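Local coordinates for protein Cif-like 1 wild-type (Burkholderia cenocepacia, PDB 7JQX) that is a Cif-like epoxide hydrolase of the alpha/beta hydrolase fold, which probably opens epoxide rings by adding water, at residues A[16-21]-A[60-65]; A[33-38]-A[82-87]; A[121-126]-A[146-151]; A[240-245]-A[268-273]. All coordinates share one frame; numbering follows the deposited sequence.

Overall arrangement
The four contacts illustrate how an alpha/beta hydrolase packs its connecting loops on one another and on the ends of the central sheet. Interaction 3 lies deepest, its centre about 6 Å from that of the chain, where strands 117-122 and 140-146 end beside the probable nucleophile elbow. Interactions 1 and 2 cross along the chain, and their loops touch through Trp61 N and Asp82 OD1; interaction 2 shares the sheet with interaction 3 and reaches it through Tyr83 and Ile124. Interaction 4 comes last in sequence, at the far side of the chain's centre from interaction 1, their centres about 33 Å apart. Trp64 and Leu146 join interactions 1 and 3, and Val150 and Leu270 join 3 and 4.

Interaction 1: A[16-21]-A[60-65]; sequences PGLPAG and TWYTWR
Leu18 and Tyr62 form the apolar side of a contact that lays the N-terminal arm of this alpha/beta hydrolase against the 3-10 segment 61-64, in the loop after strand 50-54. One methyl does the touching: Leu18 CD1 lies 3.3 Å from Tyr62 CE1, near the ring plane, and so meets the phenol at its edge. The same methyl also approaches the six-membered ring of Trp61. Further along the arm, the ring of Pro19 rests on backbone, with CG 3.5 Å from Arg65 O.

The polar link is made through water. Arg65, extended from CG to NE, gives its NE hydrogen to a water 3.0 Å away that lies in the guanidinium plane, and the water is in turn 2.8 Å from Gly17 O. Asp207 of helix 205-215 joins the two segments a second time, since its OD1 is hydrogen-bonded to both Tyr62 OH and Gly17 N. Arg65 NH2 has its own salt bridge, to Asp288.

Bonds inside 60-65 position the arginine and its neighbours. Thr60 OG1 accepts from Tyr62 N in an ST turn, while the guanidinium lies over Tyr62, whose CE2 sits 3.3 Å from its plane. Arg65 NH1 bonds to Tyr62 O at 3.0 Å (163° at the hydrogen), arriving 44° out of the carbonyl plane, and Arg65 N reaches the same oxygen from the opposite face.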
# COMPACT_ATOMS: atom_id res chain seq x y z
N PRO A 16 -17.96 -12.75 23.46
CA PRO A 16 -17.33 -13.41 22.31
C PRO A 16 -16.70 -14.74 22.69
O PRO A 16 -16.40 -15.00 23.85
CB PRO A 16 -16.26 -12.42 21.87
CG PRO A 16 -15.85 -11.72 23.14
CD PRO A 16 -17.12 -11.65 23.99
N GLY A 17 -16.49 -15.57 21.67
CA GLY A 17 -15.68 -16.78 21.78
C GLY A 17 -16.50 -18.04 21.97
O GLY A 17 -17.73 -18.04 22.01
N LEU A 18 -15.78 -19.15 22.09
CA LEU A 18 -16.38 -20.45 22.33
C LEU A 18 -17.00 -20.49 23.73
O LEU A 18 -16.42 -19.96 24.68
CB LEU A 18 -15.29 -21.52 22.25
CG LEU A 18 -15.05 -22.35 21.01
CD1 LEU A 18 -15.10 -21.51 19.78
CD2 LEU A 18 -13.67 -22.96 21.14
N PRO A 19 -18.13 -21.17 23.90
CA PRO A 19 -18.71 -21.29 25.24
C PRO A 19 -17.80 -22.09 26.16
O PRO A 19 -16.94 -22.86 25.73
CB PRO A 19 -20.03 -22.03 25.00
CG PRO A 19 -19.85 -22.69 23.68
CD PRO A 19 -19.01 -21.76 22.88
N ALA A 20 -18.00 -21.87 27.46
CA ALA A 20 -17.17 -22.51 28.49
C ALA A 20 -17.22 -24.03 28.36
O ALA A 20 -18.29 -24.62 28.22
CB ALA A 20 -17.62 -22.09 29.89
N GLY A 21 -16.05 -24.65 28.35
CA GLY A 21 -15.98 -26.09 28.27
C GLY A 21 -15.93 -26.64 26.87
O GLY A 21 -15.75 -27.86 26.72
N THR A 60 -18.18 -20.30 8.69
CA THR A 60 -17.47 -21.55 8.87
C THR A 60 -18.25 -22.39 9.88
O THR A 60 -19.32 -21.98 10.35
CB THR A 60 -16.07 -21.33 9.43
OG1 THR A 60 -16.19 -20.81 10.77
CG2 THR A 60 -15.28 -20.36 8.56
N TRP A 61 -17.69 -23.55 10.26
CA TRP A 61 -18.31 -24.37 11.31
C TRP A 61 -18.60 -23.56 12.56
O TRP A 61 -19.59 -23.82 13.27
CB TRP A 61 -17.39 -25.54 11.68
CG TRP A 61 -16.18 -25.10 12.44
CD1 TRP A 61 -14.96 -24.80 11.93
CD2 TRP A 61 -16.09 -24.89 13.86
NE1 TRP A 61 -14.10 -24.41 12.93
CE2 TRP A 61 -14.77 -24.47 14.13
CE3 TRP A 61 -16.99 -25.04 14.93
CZ2 TRP A 61 -14.33 -24.18 15.42
CZ3 TRP A 61 -16.55 -24.74 16.23
CH2 TRP A 61 -15.23 -24.32 16.45
N TYR A 62 -17.80 -22.52 12.81
CA TYR A 62 -17.85 -21.74 14.04
C TYR A 62 -19.22 -21.14 14.30
O TYR A 62 -19.57 -20.87 15.46
CB TYR A 62 -16.78 -20.64 13.95
CG TYR A 62 -16.58 -19.74 15.15
CD1 TYR A 62 -15.83 -20.15 16.25
CD2 TYR A 62 -17.11 -18.45 15.15
CE1 TYR A 62 -15.63 -19.31 17.33
CE2 TYR A 62 -16.92 -17.60 16.24
CZ TYR A 62 -16.17 -18.03 17.32
OH TYR A 62 -15.98 -17.18 18.39
N THR A 63 -20.05 -20.97 13.27
CA THR A 63 -21.36 -20.37 13.51
C THR A 63 -22.22 -21.20 14.45
O THR A 63 -23.12 -20.66 15.09
CB THR A 63 -22.09 -20.18 12.17
OG1 THR A 63 -23.22 -19.34 12.37
CG2 THR A 63 -22.58 -21.51 11.57
N TRP A 64 -21.93 -22.50 14.58
CA TRP A 64 -22.71 -23.42 15.39
C TRP A 64 -22.19 -23.58 16.82
O TRP A 64 -22.70 -24.42 17.55
CB TRP A 64 -22.76 -24.80 14.72
CG TRP A 64 -23.21 -24.78 13.28
CD1 TRP A 64 -22.43 -24.90 12.17
CD2 TRP A 64 -24.55 -24.65 12.82
NE1 TRP A 64 -23.20 -24.84 11.03
CE2 TRP A 64 -24.51 -24.69 11.41
CE3 TRP A 64 -25.78 -24.49 13.46
CZ2 TRP A 64 -25.66 -24.56 10.63
CZ3 TRP A 64 -26.92 -24.38 12.69
CH2 TRP A 64 -26.85 -24.41 11.28
N ARG A 65 -21.18 -22.80 17.21
CA ARG A 65 -20.48 -23.00 18.48
C ARG A 65 -21.43 -23.08 19.69
O ARG A 65 -21.13 -23.80 20.65
CB ARG A 65 -19.45 -21.88 18.67
CG ARG A 65 -20.08 -20.48 18.76
CD ARG A 65 -19.09 -19.37 18.39
NE ARG A 65 -19.70 -18.04 18.44
CZ ARG A 65 -20.35 -17.47 17.42
NH1 ARG A 65 -20.48 -18.13 16.27
NH2 ARG A 65 -20.88 -16.25 17.55
O HOH W 1 -19.55 -16.26 20.82

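Interaction 2: A[33-38]-A[82-87]; sequences LDDVRL and DYRGAG
Asp35 meets Arg84 in a loose salt bridge at the start of the contact. Its OD2 lies 3.4 Å from Arg84 NH1, at the guanidinium edge, and the bond is weak although fairly straight at 158°. OD2 alone makes the bond, and the planes of the two flat groups are 66° apart, far from a side-by-side pairing. The other carboxylate oxygen, Asp35 OD1, takes a weak bond from the next backbone nitrogen, Val36 N.

Val36 comes at the same guanidinium from another side. With CG2 opposite the carbonyl carbon across the CA-CB bond, this methyl is laid over one face, 3.3 Å from Arg84 NH1 and 3.5 Å from Arg84 CZ. Other partners hold Arg84 more firmly: its stronger charge partner is Asp104 of helix 98-111, at NE, and Gly94 O accepts from NH2.

Here the chain has passed the turn joining strands 26-32 and 37-43, closed by Leu33 N to Val36 O, and enters the second of these, the antiparallel neighbour of strand 77-82 in the alpha/beta hydrolase sheet.

Leu38, the last to touch, uses only CD2, which sits 3.6 Å from both Asp82 O and Arg84 N. It thus packs on backbone where strand 77-82 gives way to the type II turn Tyr83 to Ala86, with Gly85 at the third position.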
# COMPACT_ATOMS: atom_id res chain seq x y z
N LEU A 33 -11.25 -36.76 0.85
CA LEU A 33 -12.10 -37.36 -0.14
C LEU A 33 -11.22 -37.61 -1.38
O LEU A 33 -10.02 -37.50 -1.33
CB LEU A 33 -13.32 -36.52 -0.40
CG LEU A 33 -14.00 -36.08 0.88
CD1 LEU A 33 -15.17 -35.18 0.65
CD2 LEU A 33 -14.44 -37.23 1.74
N ASP A 34 -11.80 -37.91 -2.52
CA ASP A 34 -10.98 -38.27 -3.66
C ASP A 34 -10.03 -37.21 -4.12
O ASP A 34 -8.87 -37.45 -4.33
CB ASP A 34 -11.87 -38.60 -4.83
CG ASP A 34 -12.53 -39.92 -4.71
OD1 ASP A 34 -12.23 -40.64 -3.74
OD2 ASP A 34 -13.35 -40.23 -5.60
N ASP A 35 -10.53 -36.01 -4.17
CA ASP A 35 -9.75 -34.89 -4.62
C ASP A 35 -9.45 -33.87 -3.50
O ASP A 35 -8.33 -33.41 -3.30
CB ASP A 35 -10.57 -34.23 -5.74
CG ASP A 35 -12.09 -34.40 -5.52
OD1 ASP A 35 -12.47 -35.17 -4.60
OD2 ASP A 35 -12.89 -33.78 -6.24
N VAL A 36 -10.52 -33.60 -2.77
CA VAL A 36 -10.67 -32.60 -1.75
C VAL A 36 -10.60 -32.98 -0.28
O VAL A 36 -11.15 -33.95 0.09
CB VAL A 36 -12.05 -32.05 -2.02
CG1 VAL A 36 -12.40 -30.90 -1.15
CG2 VAL A 36 -12.08 -31.59 -3.44
N ARG A 37 -9.93 -32.18 0.53
CA ARG A 37 -9.86 -32.44 1.95
C ARG A 37 -10.83 -31.50 2.65
O ARG A 37 -10.79 -30.34 2.46
CB ARG A 37 -8.46 -32.26 2.48
CG ARG A 37 -8.32 -32.57 3.95
CD ARG A 37 -6.90 -32.54 4.43
NE ARG A 37 -6.48 -31.19 4.60
CZ ARG A 37 -5.32 -30.82 5.10
NH1 ARG A 37 -4.45 -31.69 5.46
NH2 ARG A 37 -5.04 -29.56 5.20
N LEU A 38 -11.70 -32.05 3.48
CA LEU A 38 -12.69 -31.26 4.20
C LEU A 38 -12.34 -31.20 5.67
O LEU A 38 -11.96 -32.21 6.27
CB LEU A 38 -14.10 -31.85 4.03
CG LEU A 38 -14.80 -31.64 2.69
CD1 LEU A 38 -16.25 -32.02 2.85
CD2 LEU A 38 -14.69 -30.20 2.23
N ASP A 82 -16.85 -27.62 7.59
CA ASP A 82 -16.50 -26.57 6.62
C ASP A 82 -16.68 -27.17 5.23
O ASP A 82 -15.87 -28.00 4.81
CB ASP A 82 -15.05 -26.11 6.80
CG ASP A 82 -14.85 -25.26 8.04
OD1 ASP A 82 -15.83 -24.68 8.55
OD2 ASP A 82 -13.68 -25.15 8.50
N TYR A 83 -17.73 -26.77 4.50
CA TYR A 83 -17.94 -27.41 3.20
C TYR A 83 -16.86 -26.98 2.20
O TYR A 83 -16.04 -26.10 2.48
CB TYR A 83 -19.35 -27.14 2.65
CG TYR A 83 -19.82 -25.70 2.55
CD1 TYR A 83 -19.08 -24.74 1.88
CD2 TYR A 83 -21.05 -25.33 3.07
CE1 TYR A 83 -19.52 -23.44 1.78
CE2 TYR A 83 -21.50 -24.04 2.97
CZ TYR A 83 -20.74 -23.10 2.31
OH TYR A 83 -21.19 -21.79 2.22
N ARG A 84 -16.86 -27.62 1.02
CA ARG A 84 -15.88 -27.36 -0.04
C ARG A 84 -15.59 -25.88 -0.23
O ARG A 84 -16.50 -25.09 -0.52
CB ARG A 84 -16.38 -27.95 -1.37
CG ARG A 84 -15.39 -27.80 -2.53
CD ARG A 84 -15.90 -28.41 -3.85
NE ARG A 84 -15.81 -29.87 -3.81
CZ ARG A 84 -15.18 -30.61 -4.71
NH1 ARG A 84 -15.18 -31.93 -4.56
NH2 ARG A 84 -14.59 -30.06 -5.75
N GLY A 85 -14.33 -25.49 -0.03
CA GLY A 85 -13.90 -24.12 -0.27
C GLY A 85 -13.95 -23.19 0.93
O GLY A 85 -13.37 -22.09 0.86
N ALA A 86 -14.59 -23.59 2.03
CA ALA A 86 -14.78 -22.71 3.18
C ALA A 86 -13.88 -23.11 4.35
O ALA A 86 -13.50 -24.27 4.51
CB ALA A 86 -16.24 -22.71 3.65
N GLY A 87 -13.59 -22.13 5.19
CA GLY A 87 -12.87 -22.41 6.43
C GLY A 87 -11.53 -23.05 6.15
O GLY A 87 -10.77 -22.59 5.29

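Interaction 3: A[121-126]-A[146-151]; sequences GRDIGV and LDVPVP
The sharp strand-to-helix turn that holds Asp123 packs against Val148, and its Gly121, Asp123 and Gly125 fit a nucleophile elbow. Two parallel strands lead into this contact. Leu146 N donates to Gly121 O at 3.0 Å, and Arg122 CA makes a CH...O contact with Leu146 O. The CB atoms of Arg122 and Leu146, 3.8 Å apart, lie on one face of the sheet.

Arg122 carries the polar part. Its chain, bent at chi3 (-65°), delivers NE to Asp147 OD2 at 2.6 Å in a salt bridge. The bond is straight (164°), lies close to the guanidinium plane and uses the anti lone pair of the oxygen. A second grip on Arg122 comes from His284 O, which accepts from NH2.

In alpha/beta hydrolases the elbow residue sits at the end of a central strand in a strained conformation; Asp123, with positive phi (52°), fits this and is probably the nucleophile, as in related epoxide hydrolases. Its OD1 accepts from Trp57 N. The other oxygen, OD2, is met by a methyl: Val148 CG2 lies 3.4 Å away, the two side chains running alongside and pointing the same way.

Beyond the turn, Val126, in the first turn of helix 124-135, packs on the 146-151 loop. Its CG1 rests 3.5 Å from Val148 O and 3.9 Å from Val150 CG1, the side chains of Val126 and Val150 crossing at about a right angle.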
# COMPACT_ATOMS: atom_id res chain seq x y z
N GLY A 121 -29.07 -27.12 8.00
CA GLY A 121 -28.33 -26.21 7.11
C GLY A 121 -28.90 -24.81 7.23
O GLY A 121 -30.05 -24.60 7.61
N ARG A 122 -28.03 -23.82 6.97
CA ARG A 122 -28.48 -22.44 6.81
C ARG A 122 -27.79 -21.82 5.60
O ARG A 122 -26.66 -22.19 5.26
CB ARG A 122 -28.27 -21.61 8.10
CG ARG A 122 -26.87 -21.08 8.36
CD ARG A 122 -26.92 -19.98 9.44
NE ARG A 122 -27.65 -18.81 8.96
CZ ARG A 122 -27.19 -17.98 8.03
NH1 ARG A 122 -25.98 -18.17 7.49
NH2 ARG A 122 -27.94 -16.94 7.63
N ASP A 123 -28.49 -20.91 4.91
CA ASP A 123 -28.00 -20.20 3.72
C ASP A 123 -27.46 -21.16 2.64
O ASP A 123 -28.19 -22.05 2.20
CB ASP A 123 -26.95 -19.16 4.12
CG ASP A 123 -26.48 -18.30 2.96
OD1 ASP A 123 -25.30 -18.41 2.57
OD2 ASP A 123 -27.31 -17.56 2.40
N ILE A 124 -26.21 -20.99 2.18
CA ILE A 124 -25.67 -21.93 1.21
C ILE A 124 -25.75 -23.35 1.77
O ILE A 124 -25.98 -24.31 1.02
CB ILE A 124 -24.21 -21.59 0.83
CG1 ILE A 124 -24.11 -20.21 0.18
CG2 ILE A 124 -23.65 -22.65 -0.13
CD1 ILE A 124 -24.70 -20.17 -1.22
N GLY A 125 -25.59 -23.50 3.08
CA GLY A 125 -25.63 -24.82 3.68
C GLY A 125 -27.00 -25.47 3.62
O GLY A 125 -27.11 -26.70 3.56
N VAL A 126 -28.07 -24.66 3.65
CA VAL A 126 -29.40 -25.24 3.51
C VAL A 126 -29.67 -25.64 2.07
O VAL A 126 -30.49 -26.53 1.82
CB VAL A 126 -30.50 -24.29 4.04
CG1 VAL A 126 -30.90 -23.27 3.01
CG2 VAL A 126 -31.71 -25.11 4.47
N LEU A 146 -32.84 -23.45 7.85
CA LEU A 146 -32.79 -22.16 8.54
C LEU A 146 -32.53 -21.01 7.58
O LEU A 146 -31.76 -21.14 6.62
CB LEU A 146 -31.69 -22.13 9.63
CG LEU A 146 -31.38 -23.26 10.61
CD1 LEU A 146 -30.40 -22.78 11.70
CD2 LEU A 146 -32.62 -23.84 11.24
N ASP A 147 -33.19 -19.88 7.87
CA ASP A 147 -32.81 -18.52 7.46
C ASP A 147 -32.97 -18.11 5.99
O ASP A 147 -33.32 -16.95 5.72
CB ASP A 147 -31.37 -18.28 7.90
CG ASP A 147 -31.20 -18.38 9.41
OD1 ASP A 147 -32.17 -18.10 10.16
OD2 ASP A 147 -30.09 -18.74 9.85
N VAL A 148 -32.66 -18.99 5.04
CA VAL A 148 -32.61 -18.61 3.62
C VAL A 148 -33.43 -19.58 2.77
O VAL A 148 -33.43 -20.79 3.05
CB VAL A 148 -31.16 -18.54 3.14
CG1 VAL A 148 -31.07 -18.18 1.66
CG2 VAL A 148 -30.34 -17.53 3.95
N PRO A 149 -34.16 -19.12 1.76
CA PRO A 149 -34.83 -20.04 0.83
C PRO A 149 -33.86 -20.68 -0.15
O PRO A 149 -32.78 -20.16 -0.41
CB PRO A 149 -35.83 -19.13 0.10
CG PRO A 149 -35.11 -17.79 0.09
CD PRO A 149 -34.49 -17.71 1.46
N VAL A 150 -34.26 -21.82 -0.72
CA VAL A 150 -33.37 -22.50 -1.66
C VAL A 150 -33.73 -22.13 -3.09
O VAL A 150 -34.89 -21.80 -3.38
CB VAL A 150 -33.39 -24.03 -1.51
CG1 VAL A 150 -32.91 -24.48 -0.10
CG2 VAL A 150 -34.76 -24.61 -1.86
N PRO A 151 -32.77 -22.19 -4.02
CA PRO A 151 -33.09 -21.96 -5.43
C PRO A 151 -34.19 -22.88 -5.92
O PRO A 151 -34.34 -24.01 -5.45
CB PRO A 151 -31.76 -22.25 -6.13
CG PRO A 151 -30.73 -21.86 -5.09
CD PRO A 151 -31.32 -22.34 -3.79

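Interaction 4: A[240-245]-A[268-273]; sequences AFMKHK and RELALD
Met242 and Leu270 make the apolar contact between these segments. The methionine brings its whole outer chain to one methyl: CG is 3.7 Å from Leu270 CD2, with SD and CE only slightly farther. Bent at chi3 (77°), Met242 turns CE toward the neighbouring glutamate as well, 3.8 Å from Glu269 OE2. That oxygen also accepts from Arg154 N, which is consistent with its staying beside the methyl.

Lys245 spreads its chain along the other segment. CD packs 3.7 Å from Leu272 CD2, CE lies 3.6 Å from Arg268 O, and the bend at its last torsion (57°) puts the ammonium NZ 3.5 Å from Glu269 O. The lysine thus meets the other segment along CB, CG, CD and CE as well as at NZ.

In the alpha/beta hydrolase fold the two segments lie where helices 231-241 and 262-268 lead into the connections to strands 250-255 and 274-279. Segment 240-245 leaves its helix through a type I turn from Phe241 to His244; segment 268-273 runs on to strand 274-279, the outermost strand on this side of the sheet within the chain.

Backbone atoms come close too, as Lys245 CA makes a CH...O contact with Leu270 O at 3.4 Å. A water lies 2.9 Å from His244 O, while its other link, to Leu270 O, is doubtful because the distance is too short. Tyr130 of helix 124-135 lies against both Met242 and Leu270.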
# COMPACT_ATOMS: atom_id res chain seq x y z
N ALA A 240 -35.76 -29.45 -10.91
CA ALA A 240 -35.94 -30.88 -11.18
C ALA A 240 -36.11 -31.66 -9.88
O ALA A 240 -37.01 -32.50 -9.78
CB ALA A 240 -34.74 -31.41 -11.97
N PHE A 241 -35.30 -31.34 -8.86
CA PHE A 241 -35.43 -32.02 -7.57
C PHE A 241 -36.82 -31.85 -7.00
O PHE A 241 -37.37 -32.78 -6.39
CB PHE A 241 -34.42 -31.47 -6.56
CG PHE A 241 -33.02 -31.95 -6.77
CD1 PHE A 241 -32.78 -33.16 -7.39
CD2 PHE A 241 -31.95 -31.21 -6.29
CE1 PHE A 241 -31.48 -33.62 -7.55
CE2 PHE A 241 -30.66 -31.66 -6.45
CZ PHE A 241 -30.42 -32.86 -7.09
N MET A 242 -37.42 -30.68 -7.20
CA MET A 242 -38.68 -30.31 -6.57
C MET A 242 -39.88 -31.05 -7.15
O MET A 242 -40.98 -30.93 -6.60
CB MET A 242 -38.89 -28.80 -6.69
CG MET A 242 -38.18 -28.00 -5.60
SD MET A 242 -38.16 -26.23 -5.97
CE MET A 242 -39.83 -25.78 -5.56
N LYS A 243 -39.70 -31.81 -8.23
CA LYS A 243 -40.82 -32.59 -8.75
C LYS A 243 -41.15 -33.80 -7.88
O LYS A 243 -42.23 -34.38 -8.03
CB LYS A 243 -40.50 -33.03 -10.19
CG LYS A 243 -40.49 -31.86 -11.20
CD LYS A 243 -39.91 -32.27 -12.57
CE LYS A 243 -40.99 -32.74 -13.58
NZ LYS A 243 -41.31 -34.20 -13.51
N HIS A 244 -40.27 -34.15 -6.93
CA HIS A 244 -40.51 -35.21 -5.95
C HIS A 244 -40.38 -34.59 -4.57
O HIS A 244 -39.27 -34.27 -4.12
CB HIS A 244 -39.50 -36.34 -6.14
CG HIS A 244 -39.62 -37.03 -7.46
ND1 HIS A 244 -40.70 -37.83 -7.79
CD2 HIS A 244 -38.83 -37.00 -8.55
CE1 HIS A 244 -40.55 -38.28 -9.02
NE2 HIS A 244 -39.42 -37.79 -9.51
N LYS A 245 -41.51 -34.42 -3.88
CA LYS A 245 -41.49 -33.81 -2.56
C LYS A 245 -40.78 -34.72 -1.57
O LYS A 245 -40.81 -35.95 -1.68
CB LYS A 245 -42.90 -33.52 -2.07
CG LYS A 245 -43.32 -32.11 -2.36
CD LYS A 245 -44.77 -31.86 -2.04
CE LYS A 245 -45.09 -30.40 -2.26
NZ LYS A 245 -44.74 -30.09 -3.69
N ARG A 268 -42.57 -25.69 2.37
CA ARG A 268 -43.74 -26.47 1.98
C ARG A 268 -43.80 -26.76 0.50
O ARG A 268 -44.48 -27.71 0.09
CB ARG A 268 -45.00 -25.73 2.41
CG ARG A 268 -45.21 -25.77 3.92
CD ARG A 268 -46.59 -25.27 4.29
NE ARG A 268 -46.85 -25.48 5.71
CZ ARG A 268 -47.14 -24.50 6.56
NH1 ARG A 268 -47.20 -23.24 6.13
NH2 ARG A 268 -47.37 -24.79 7.83
N GLU A 269 -43.05 -26.02 -0.33
CA GLU A 269 -42.93 -26.39 -1.73
C GLU A 269 -41.96 -27.54 -1.92
O GLU A 269 -41.92 -28.12 -3.01
CB GLU A 269 -42.46 -25.20 -2.56
CG GLU A 269 -42.94 -23.83 -2.11
CD GLU A 269 -42.27 -22.69 -2.90
OE1 GLU A 269 -42.19 -21.55 -2.37
OE2 GLU A 269 -41.82 -22.96 -4.04
N LEU A 270 -41.21 -27.89 -0.88
CA LEU A 270 -40.14 -28.86 -0.97
C LEU A 270 -40.50 -30.22 -0.38
O LEU A 270 -40.00 -31.24 -0.86
CB LEU A 270 -38.91 -28.33 -0.21
CG LEU A 270 -38.27 -27.01 -0.59
CD1 LEU A 270 -36.82 -27.11 -0.24
CD2 LEU A 270 -38.39 -26.73 -2.08
N ALA A 271 -41.35 -30.24 0.64
CA ALA A 271 -41.54 -31.43 1.45
C ALA A 271 -43.00 -31.58 1.83
O ALA A 271 -43.75 -30.60 1.91
CB ALA A 271 -40.66 -31.36 2.71
N LEU A 272 -43.38 -32.82 2.15
CA LEU A 272 -44.75 -33.15 2.54
C LEU A 272 -45.01 -32.95 4.02
O LEU A 272 -46.12 -32.56 4.41
CB LEU A 272 -45.05 -34.62 2.21
CG LEU A 272 -44.87 -35.28 0.85
CD1 LEU A 272 -44.90 -36.80 1.01
CD2 LEU A 272 -45.95 -34.83 -0.12
N ASP A 273 -43.99 -33.19 4.86
CA ASP A 273 -44.11 -33.24 6.31
C ASP A 273 -43.30 -32.09 6.91
O ASP A 273 -42.08 -32.23 7.10
CB ASP A 273 -43.64 -34.61 6.82
CG ASP A 273 -43.69 -34.73 8.32
OD1 ASP A 273 -44.33 -33.88 8.98
OD2 ASP A 273 -43.09 -35.70 8.83
O HOH W 2 -38.75 -31.69 -2.96